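Local coordinates for protein alpha-2,3-sialyltransferase (Campylobacter jejuni, PDB 2P2V) that probably transfers sialic acid from a CMP-activated donor to an acceptor sugar through an alpha-2,3 linkage, at residues A[48-51]-A[52-55]; A[251-254]-A[255-259]; A[75-78]-A[79-83]. All coordinates share one frame; numbering follows the deposited sequence.

In the fold
The three contacts sit in the Rossmann-like, parallel-sheet part of this sialyltransferase chain, the N-terminal piece of a longer membrane protein. Along the chain they run contact 1, contact 3, contact 2. Contact 1 follows strand 44-48 and meets the bound donor analogue; contact 3 is in helix 73-85, between the neighbouring parallel strands 62-68 and 90-96; contact 2 belongs to the long surface loop before helix 268-283. Centres of contacts 1 and 2 are about 11 Å apart, of 1 and 3 about 12 Å, of 2 and 3 about 15 Å. All three touch one another, so 251-259 and the helix both pack on the donor-binding turn, and the helix also gives Gln76 to the pocket.

Contact 1 of 3, residues A[48-51]-A[52-55]; sequences CNQF and YFED. With CSF (cytidine-5'-monophosphate-3-fluoro-N-acetyl-neuraminic acid), chain O.
The carbonyl oxygens of Gln50 and Phe51 accept hydrogen bonds from Phe53 N and Glu54 N, two i-to-i+3 bonds that coil the chain into a short 3-10 turn straight after Gln50, itself the centre of an inverse gamma turn. Gln50 and Phe53 run side by side, and CB of Gln50 sits over the face of the Phe53 ring, 3.8 Å from its centroid, a CH-pi contact; CG of Gln50 follows above the same face. The bend of Gln50 at chi2 (81°) then carries the amide away from the ring to the sugar. There it works in both directions: Gln50 OE1 accepts from O9A of CSF at 2.6 Å, and its NE2 donates to O8A at 2.9 Å, a two-way pairing with the glycerol arm that suits an amide, which offers an acceptor and a donor side by side. Asn49 ND2 divides its two hydrogens between phosphate oxygen O3A and carboxylate oxygen OAA of CSF, each at 3.0 Å. On the other flank, Tyr52 turns its edge to the face of Phe51 in a T-shaped pair, centroids 5.3 Å apart and planes at 89°. The Tyr52 hydroxyl bonds to Gln76, while Glu54 OE2 is hydrogen-bonded to Tyr89 OH and OE1 forms a salt bridge with Arg47, tying the turn to its surroundings. Two backbone bonds and the aromatic packing hold the turn, while two neighbouring amides meet the donor: one its negative groups, the other its hydroxyls, consistent with recognition of CMP-sialic acid.

Contact 2 of 3, residues A[251-254]-A[255-259]; sequences ENKH and NNSIN
His254 and Ser257 close a type I beta turn, with Asn255 and Asn256 at its corner, on the surface loop that leads to helix 268-283. Ser257 holds the His254 carbonyl twice, through its own N at 3.2 Å and through OG at 2.8 Å, both from the same face of the carbonyl plane. Serine suits this place because its short side chain, with OG set beside its backbone N (chi1 -78°), folds back far enough to add the second bond. Its CB points toward 251-254, and Ser257 OG lies 3.5 Å from Lys253 CB. The His254 ring lies with one face over Asn255 N, while its CE1 comes within 3.8 Å of Asn256 CB; the two asparagines are polar and exposed, as befits a turn in solvent. Ile258 differs: it starts away from 251-254, and its side chain packs on Thr79, Gln82 and Leu83 of helix 73-85, while its N bonds to Glu88. Lys253 is bent at chi2 (-100°) and again at chi4, and the folded chain brings the ammonium group back toward the protein, where Tyr52 O and Glu54 O receive weak hydrogen bonds. Two waters also join Lys253 NZ to the Ile258 carbonyl: one lies 2.7 Å from Lys253 NZ and 2.6 Å from Ile258 O, the other 2.9 Å and 3.0 Å from the same two atoms.

Contact 3 of 3, residues A[75-78]-A[79-83]; sequences QQYH and TAKQL
The carbonyl oxygen of Gln75 is gripped twice by Thr79: the amide N donates at 2.9 Å, as the regular bond of the helix, and OG1 adds a second bond of equal length from above the carbonyl plane. Threonine can do this inside a helix because OG1 stands beside its backbone N (chi1 -61°), facing back down the previous turn; the same OG1 also meets Leu262 N, so this buried hydroxyl is well satisfied. Ala80 N donates to Gln76 O at 2.7 Å; its small side chain lies against Phe68 of strand 62-68. The Gln76 side chain touches the donor analogue, its OE1 being hydrogen-bonded to Tyr52 OH. One turn apart, Tyr77 and Lys81 extend side by side. CG of Lys81 lies over one face of the tyrosine ring, and farther along CE comes to 3.3 Å from Tyr77 OH, so the aliphatic part of the lysine packs on the aromatic while both polar ends reach Asp119, Lys81 NZ by a salt bridge and Tyr77 OH by a hydrogen bond. His78 and Gln82 form the next such i, i+4 pair: CE1 of the imidazole is 3.7 Å from CG of Gln82, with ring and amide planes 51° apart. Their polar ends, His78 ND1 and Gln82 NE2, both bond to the hydroxyl of Tyr139 of the second subunit. One face of the helix therefore lies against the sheet and another against a partner subunit, with helix 73-85 connecting strands 62-68 and 90-96 in a beta-alpha-beta crossover, the repeating unit of a Rossmann-like sheet.

Contact 1 of 3, residues A[48-51]-A[52-55]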
loop_
_atom_site.group_PDB
_atom_site.type_symbol
_atom_site.label_atom_id
_atom_site.label_comp_id
_atom_site.label_asym_id
_atom_site.label_seq_id
_atom_site.Cartn_x
_atom_site.Cartn_y
_atom_site.Cartn_z
ATOM N N CYS A 48 -12.829 -10.470 27.924
ATOM C CA CYS A 48 -13.006 -10.822 26.539
ATOM C C CYS A 48 -14.448 -11.239 26.302
ATOM O O CYS A 48 -15.168 -11.580 27.263
ATOM C CB CYS A 48 -12.093 -11.984 26.134
ATOM S SG CYS A 48 -12.322 -13.561 26.980
ATOM N N ASN A 49 -14.827 -11.209 25.032
ATOM C CA ASN A 49 -16.042 -11.890 24.587
ATOM C C ASN A 49 -17.263 -11.517 25.439
ATOM O O ASN A 49 -17.516 -10.327 25.607
ATOM C CB ASN A 49 -15.774 -13.384 24.468
ATOM C CG ASN A 49 -14.625 -13.700 23.485
ATOM O OD1 ASN A 49 -14.261 -12.875 22.650
ATOM N ND2 ASN A 49 -14.086 -14.899 23.568
ATOM N N GLN A 50 -18.052 -12.510 25.900
ATOM C CA GLN A 50 -19.281 -12.182 26.617
ATOM C C GLN A 50 -19.068 -11.919 28.123
ATOM O O GLN A 50 -19.820 -12.421 28.947
ATOM C CB GLN A 50 -20.318 -13.280 26.391
ATOM C CG GLN A 50 -20.883 -13.291 24.987
ATOM C CD GLN A 50 -19.973 -14.000 23.966
ATOM O OE1 GLN A 50 -19.289 -13.340 23.193
ATOM N NE2 GLN A 50 -19.994 -15.343 23.943
ATOM N N PHE A 51 -18.079 -11.103 28.493
ATOM C CA PHE A 51 -17.795 -10.856 29.905
ATOM C C PHE A 51 -19.002 -10.204 30.625
ATOM O O PHE A 51 -19.242 -10.412 31.826
ATOM C CB PHE A 51 -16.514 -9.981 30.058
ATOM C CG PHE A 51 -16.680 -8.597 29.550
ATOM C CD1 PHE A 51 -16.383 -8.279 28.226
ATOM C CD2 PHE A 51 -17.175 -7.602 30.377
ATOM C CE1 PHE A 51 -16.615 -6.990 27.732
ATOM C CE2 PHE A 51 -17.400 -6.307 29.907
ATOM C CZ PHE A 51 -17.125 -6.000 28.566
ATOM N N TYR A 52 -19.731 -9.374 29.889
ATOM C CA TYR A 52 -20.825 -8.555 30.438
ATOM C C TYR A 52 -22.070 -9.397 30.762
ATOM O O TYR A 52 -23.037 -8.879 31.357
ATOM C CB TYR A 52 -21.231 -7.447 29.444
ATOM C CG TYR A 52 -21.402 -7.944 28.030
ATOM C CD1 TYR A 52 -20.307 -8.020 27.159
ATOM C CD2 TYR A 52 -22.644 -8.336 27.559
ATOM C CE1 TYR A 52 -20.423 -8.491 25.898
ATOM C CE2 TYR A 52 -22.775 -8.822 26.287
ATOM C CZ TYR A 52 -21.665 -8.892 25.443
ATOM O OH TYR A 52 -21.791 -9.351 24.151
ATOM N N PHE A 53 -22.041 -10.655 30.358
ATOM C CA PHE A 53 -23.040 -11.642 30.800
ATOM C C PHE A 53 -22.991 -11.843 32.325
ATOM O O PHE A 53 -23.985 -12.293 32.925
ATOM C CB PHE A 53 -22.812 -12.987 30.126
ATOM C CG PHE A 53 -23.424 -13.129 28.738
ATOM C CD1 PHE A 53 -23.407 -12.082 27.816
ATOM C CD2 PHE A 53 -23.974 -14.348 28.343
ATOM C CE1 PHE A 53 -23.923 -12.251 26.525
ATOM C CE2 PHE A 53 -24.540 -14.521 27.046
ATOM C CZ PHE A 53 -24.505 -13.464 26.149
ATOM N N GLU A 54 -21.864 -11.490 32.956
ATOM C CA GLU A 54 -21.704 -11.609 34.415
ATOM C C GLU A 54 -22.811 -10.887 35.169
ATOM O O GLU A 54 -23.187 -9.765 34.816
ATOM C CB GLU A 54 -20.315 -11.094 34.879
ATOM C CG GLU A 54 -20.123 -9.590 34.758
ATOM C CD GLU A 54 -18.717 -9.140 35.128
ATOM O OE1 GLU A 54 -17.890 -10.029 35.429
ATOM O OE2 GLU A 54 -18.438 -7.898 35.135
ATOM N N ASP A 55 -23.317 -11.538 36.225
ATOM C CA ASP A 55 -24.429 -11.009 37.037
ATOM C C ASP A 55 -23.934 -10.063 38.139
ATOM O O ASP A 55 -24.703 -9.295 38.724
ATOM C CB ASP A 55 -25.258 -12.181 37.605
ATOM C CG ASP A 55 -24.468 -13.077 38.568
ATOM O OD1 ASP A 55 -23.328 -13.509 38.265
ATOM O OD2 ASP A 55 -25.011 -13.375 39.652
HETATM C C5A CSF O . -15.731 -19.988 21.290
HETATM C C4A CSF O . -14.783 -20.733 22.222
HETATM C C2A CSF O . -13.658 -18.524 22.872
HETATM O O6A CSF O . -14.675 -17.898 22.060
HETATM C C6A CSF O . -15.944 -18.574 21.860
HETATM C C3A CSF O . -13.464 -19.969 22.414
HETATM O O4A CSF O . -14.460 -21.989 21.643
HETATM N N5A CSF O . -17.007 -20.735 21.305
HETATM C C7A CSF O . -16.773 -17.698 20.929
HETATM C C8A CSF O . -16.935 -16.296 21.505
HETATM C C9A CSF O . -17.681 -15.357 20.534
HETATM O O9A CSF O . -17.934 -14.063 21.129
HETATM O O8A CSF O . -17.592 -16.402 22.808
HETATM O O7A CSF O . -16.153 -17.691 19.630
HETATM C C1A CSF O . -12.318 -17.843 22.629
HETATM O OBA CSF O . -11.295 -18.441 23.066
HETATM O OAA CSF O . -12.300 -16.737 22.021
HETATM O O1A CSF O . -13.846 -18.448 24.305
HETATM O O2A CSF O . -15.809 -19.475 25.406
HETATM N N1 CSF O . -12.764 -20.226 29.298
HETATM C C2 CSF O . -12.250 -21.437 29.854
HETATM N N3 CSF O . -13.098 -22.418 30.285
HETATM C C4 CSF O . -14.435 -22.231 30.207
HETATM C C5 CSF O . -14.959 -21.049 29.668
HETATM C C6 CSF O . -14.099 -20.050 29.219
HETATM C "C3'" CSF O . -11.669 -18.536 26.576
HETATM C "C2'" CSF O . -11.049 -19.483 27.586
HETATM C "C1'" CSF O . -11.836 -19.162 28.857
HETATM O "O4'" CSF O . -12.536 -17.912 28.674
HETATM C "C4'" CSF O . -12.245 -17.379 27.382
HETATM P PA CSF O . -15.172 -18.123 25.191
HETATM O "O5'" CSF O . -14.550 -17.685 26.629
HETATM C "C5'" CSF O . -13.485 -16.746 26.753
HETATM O "O3'" CSF O . -10.678 -18.022 25.694
HETATM O "O2'" CSF O . -9.641 -19.170 27.764
HETATM N N4 CSF O . -15.301 -23.197 30.642
HETATM O O2 CSF O . -11.000 -21.606 29.907
HETATM O O3A CSF O . -15.949 -16.932 24.712
HETATM C C10 CSF O . -17.731 -20.748 20.171
HETATM O O10 CSF O . -17.393 -20.154 19.136
HETATM C C11 CSF O . -19.021 -21.532 20.242
HETATM F F3A CSF O . -12.771 -19.924 21.226
#

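Contact 2 of 3, residues A[251-254]-A[255-259]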
loop_
_atom_site.group_PDB
_atom_site.type_symbol
_atom_site.label_atom_id
_atom_site.label_comp_id
_atom_site.label_asym_id
_atom_site.label_seq_id
_atom_site.Cartn_x
_atom_site.Cartn_y
_atom_site.Cartn_z
ATOM N N GLU A 251 -19.865 -5.934 43.804
ATOM C CA GLU A 251 -21.081 -5.168 43.522
ATOM C C GLU A 251 -22.020 -5.916 42.577
ATOM O O GLU A 251 -21.580 -6.544 41.611
ATOM C CB GLU A 251 -20.701 -3.810 42.938
ATOM C CG GLU A 251 -21.844 -2.809 42.809
ATOM C CD GLU A 251 -21.461 -1.573 41.998
ATOM O OE1 GLU A 251 -20.244 -1.232 41.964
ATOM O OE2 GLU A 251 -22.386 -0.944 41.405
ATOM N N ASN A 252 -23.322 -5.858 42.860
ATOM C CA ASN A 252 -24.290 -6.444 41.940
ATOM C C ASN A 252 -24.508 -5.551 40.723
ATOM O O ASN A 252 -24.241 -4.346 40.751
ATOM C CB ASN A 252 -25.629 -6.752 42.629
ATOM C CG ASN A 252 -25.662 -8.146 43.234
ATOM O OD1 ASN A 252 -24.895 -8.458 44.162
ATOM N ND2 ASN A 252 -26.547 -9.005 42.703
ATOM N N LYS A 253 -24.978 -6.161 39.652
ATOM C CA LYS A 253 -25.388 -5.413 38.478
ATOM C C LYS A 253 -26.821 -4.902 38.690
ATOM O O LYS A 253 -27.700 -5.664 39.158
ATOM C CB LYS A 253 -25.333 -6.319 37.243
ATOM C CG LYS A 253 -23.931 -6.828 36.849
ATOM C CD LYS A 253 -23.348 -6.022 35.726
ATOM C CE LYS A 253 -22.350 -6.788 34.955
ATOM N NZ LYS A 253 -22.832 -7.118 33.579
ATOM N N HIS A 254 -27.078 -3.638 38.337
ATOM C CA HIS A 254 -28.469 -3.178 38.271
ATOM C C HIS A 254 -29.278 -4.121 37.388
ATOM O O HIS A 254 -28.717 -4.824 36.549
ATOM C CB HIS A 254 -28.617 -1.744 37.774
ATOM C CG HIS A 254 -30.049 -1.333 37.618
ATOM N ND1 HIS A 254 -30.704 -1.355 36.403
ATOM C CD2 HIS A 254 -30.976 -0.964 38.538
ATOM C CE1 HIS A 254 -31.959 -0.974 36.573
ATOM N NE2 HIS A 254 -32.152 -0.737 37.860
ATOM N N ASN A 255 -30.596 -4.133 37.572
ATOM C CA ASN A 255 -31.414 -5.216 37.014
ATOM C C ASN A 255 -31.530 -5.209 35.503
ATOM O O ASN A 255 -31.594 -6.270 34.855
ATOM C CB ASN A 255 -32.813 -5.244 37.618
ATOM C CG ASN A 255 -33.307 -6.657 37.808
ATOM O OD1 ASN A 255 -34.011 -7.208 36.956
ATOM N ND2 ASN A 255 -32.890 -7.275 38.910
ATOM N N ASN A 256 -31.570 -4.002 34.956
ATOM C CA ASN A 256 -31.706 -3.836 33.528
ATOM C C ASN A 256 -30.342 -3.628 32.865
ATOM O O ASN A 256 -30.220 -2.915 31.869
ATOM C CB ASN A 256 -32.715 -2.729 33.236
ATOM C CG ASN A 256 -34.131 -3.149 33.614
ATOM O OD1 ASN A 256 -34.418 -3.438 34.780
ATOM N ND2 ASN A 256 -35.008 -3.222 32.622
ATOM N N SER A 257 -29.322 -4.254 33.454
ATOM C CA SER A 257 -28.016 -4.354 32.831
ATOM C C SER A 257 -28.124 -5.067 31.490
ATOM O O SER A 257 -28.877 -6.019 31.347
ATOM C CB SER A 257 -27.067 -5.133 33.738
ATOM O OG SER A 257 -26.629 -4.272 34.769
ATOM N N ILE A 258 -27.341 -4.618 30.514
ATOM C CA ILE A 258 -27.111 -5.404 29.304
ATOM C C ILE A 258 -26.537 -6.756 29.711
ATOM O O ILE A 258 -25.469 -6.841 30.358
ATOM C CB ILE A 258 -26.109 -4.678 28.347
ATOM C CG1 ILE A 258 -26.695 -3.345 27.824
ATOM C CG2 ILE A 258 -25.704 -5.597 27.216
ATOM C CD1 ILE A 258 -25.666 -2.387 27.229
ATOM N N ASN A 259 -27.232 -7.811 29.334
ATOM C CA ASN A 259 -26.836 -9.154 29.699
ATOM C C ASN A 259 -26.801 -10.104 28.541
ATOM O O ASN A 259 -26.655 -11.310 28.737
ATOM C CB ASN A 259 -27.779 -9.723 30.762
ATOM C CG ASN A 259 -29.232 -9.872 30.271
ATOM O OD1 ASN A 259 -29.623 -9.399 29.188
ATOM N ND2 ASN A 259 -30.048 -10.524 31.099
HETATM O O HOH W 1 -23.679 -5.469 31.669
HETATM O O HOH W 2 -25.404 -8.351 32.955
#

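Contact 3 of 3, residues A[75-78]-A[79-83]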
loop_
_atom_site.group_PDB
_atom_site.type_symbol
_atom_site.label_atom_id
_atom_site.label_comp_id
_atom_site.label_asym_id
_atom_site.label_seq_id
_atom_site.Cartn_x
_atom_site.Cartn_y
_atom_site.Cartn_z
ATOM N N GLN A 75 -21.239 -6.706 16.235
ATOM C CA GLN A 75 -22.178 -6.666 17.359
ATOM C C GLN A 75 -21.454 -6.327 18.691
ATOM O O GLN A 75 -21.945 -5.528 19.496
ATOM C CB GLN A 75 -22.914 -7.998 17.471
ATOM C CG GLN A 75 -23.790 -8.273 16.228
ATOM C CD GLN A 75 -23.074 -8.980 15.071
ATOM O OE1 GLN A 75 -21.841 -9.051 15.011
ATOM N NE2 GLN A 75 -23.877 -9.512 14.116
ATOM N N GLN A 76 -20.258 -6.876 18.883
ATOM C CA GLN A 76 -19.600 -6.651 20.186
ATOM C C GLN A 76 -19.149 -5.200 20.317
ATOM O O GLN A 76 -19.135 -4.622 21.441
ATOM C CB GLN A 76 -18.371 -7.542 20.316
ATOM C CG GLN A 76 -18.578 -9.028 20.424
ATOM C CD GLN A 76 -19.210 -9.481 21.708
ATOM O OE1 GLN A 76 -19.981 -8.761 22.353
ATOM N NE2 GLN A 76 -18.847 -10.690 22.115
ATOM N N TYR A 77 -18.687 -4.620 19.214
ATOM C CA TYR A 77 -18.280 -3.183 19.228
ATOM C C TYR A 77 -19.449 -2.297 19.670
ATOM O O TYR A 77 -19.328 -1.460 20.517
ATOM C CB TYR A 77 -17.799 -2.782 17.831
ATOM C CG TYR A 77 -17.286 -1.361 17.730
ATOM C CD1 TYR A 77 -15.977 -1.045 18.131
ATOM C CD2 TYR A 77 -18.096 -0.332 17.274
ATOM C CE1 TYR A 77 -15.507 0.276 18.047
ATOM C CE2 TYR A 77 -17.621 1.009 17.173
ATOM C CZ TYR A 77 -16.326 1.268 17.530
ATOM O OH TYR A 77 -15.929 2.575 17.398
ATOM N N HIS A 78 -20.618 -2.526 19.056
ATOM C CA HIS A 78 -21.826 -1.813 19.420
ATOM C C HIS A 78 -22.203 -2.102 20.900
ATOM O O HIS A 78 -22.551 -1.186 21.656
ATOM C CB HIS A 78 -22.925 -2.356 18.447
ATOM C CG HIS A 78 -24.314 -1.958 18.845
ATOM N ND1 HIS A 78 -24.682 -0.653 19.060
ATOM C CD2 HIS A 78 -25.429 -2.708 19.042
ATOM C CE1 HIS A 78 -25.948 -0.613 19.434
ATOM N NE2 HIS A 78 -26.422 -1.853 19.423
ATOM N N THR A 79 -22.070 -3.342 21.334
ATOM C CA THR A 79 -22.421 -3.712 22.727
ATOM C C THR A 79 -21.499 -2.953 23.669
ATOM O O THR A 79 -21.953 -2.356 24.637
ATOM C CB THR A 79 -22.310 -5.224 22.979
ATOM O OG1 THR A 79 -23.220 -5.940 22.115
ATOM C CG2 THR A 79 -22.711 -5.560 24.418
ATOM N N ALA A 80 -20.210 -2.988 23.366
ATOM C CA ALA A 80 -19.253 -2.210 24.197
ATOM C C ALA A 80 -19.520 -0.691 24.267
ATOM O O ALA A 80 -19.344 -0.057 25.347
ATOM C CB ALA A 80 -17.821 -2.538 23.695
ATOM N N LYS A 81 -19.880 -0.060 23.150
ATOM C CA LYS A 81 -20.263 1.343 23.119
ATOM C C LYS A 81 -21.521 1.573 23.962
ATOM O O LYS A 81 -21.576 2.555 24.675
ATOM C CB LYS A 81 -20.544 1.840 21.707
ATOM C CG LYS A 81 -19.382 1.908 20.786
ATOM C CD LYS A 81 -18.510 3.107 21.213
ATOM C CE LYS A 81 -17.323 3.133 20.348
ATOM N NZ LYS A 81 -16.503 4.358 20.613
ATOM N N GLN A 82 -22.461 0.642 23.932
ATOM C CA GLN A 82 -23.624 0.776 24.807
ATOM C C GLN A 82 -23.307 0.550 26.316
ATOM O O GLN A 82 -23.893 1.213 27.157
ATOM C CB GLN A 82 -24.705 -0.178 24.347
ATOM C CG GLN A 82 -25.285 0.233 23.001
ATOM C CD GLN A 82 -25.873 1.624 23.006
ATOM O OE1 GLN A 82 -26.603 2.002 23.939
ATOM N NE2 GLN A 82 -25.616 2.381 21.942
ATOM N N LEU A 83 -22.416 -0.390 26.632
ATOM C CA LEU A 83 -21.969 -0.611 28.018
ATOM C C LEU A 83 -21.394 0.674 28.521
ATOM O O LEU A 83 -21.616 1.044 29.668
ATOM C CB LEU A 83 -20.917 -1.724 28.108
ATOM C CG LEU A 83 -21.405 -3.127 27.735
ATOM C CD1 LEU A 83 -20.291 -4.078 27.665
ATOM C CD2 LEU A 83 -22.487 -3.623 28.731
#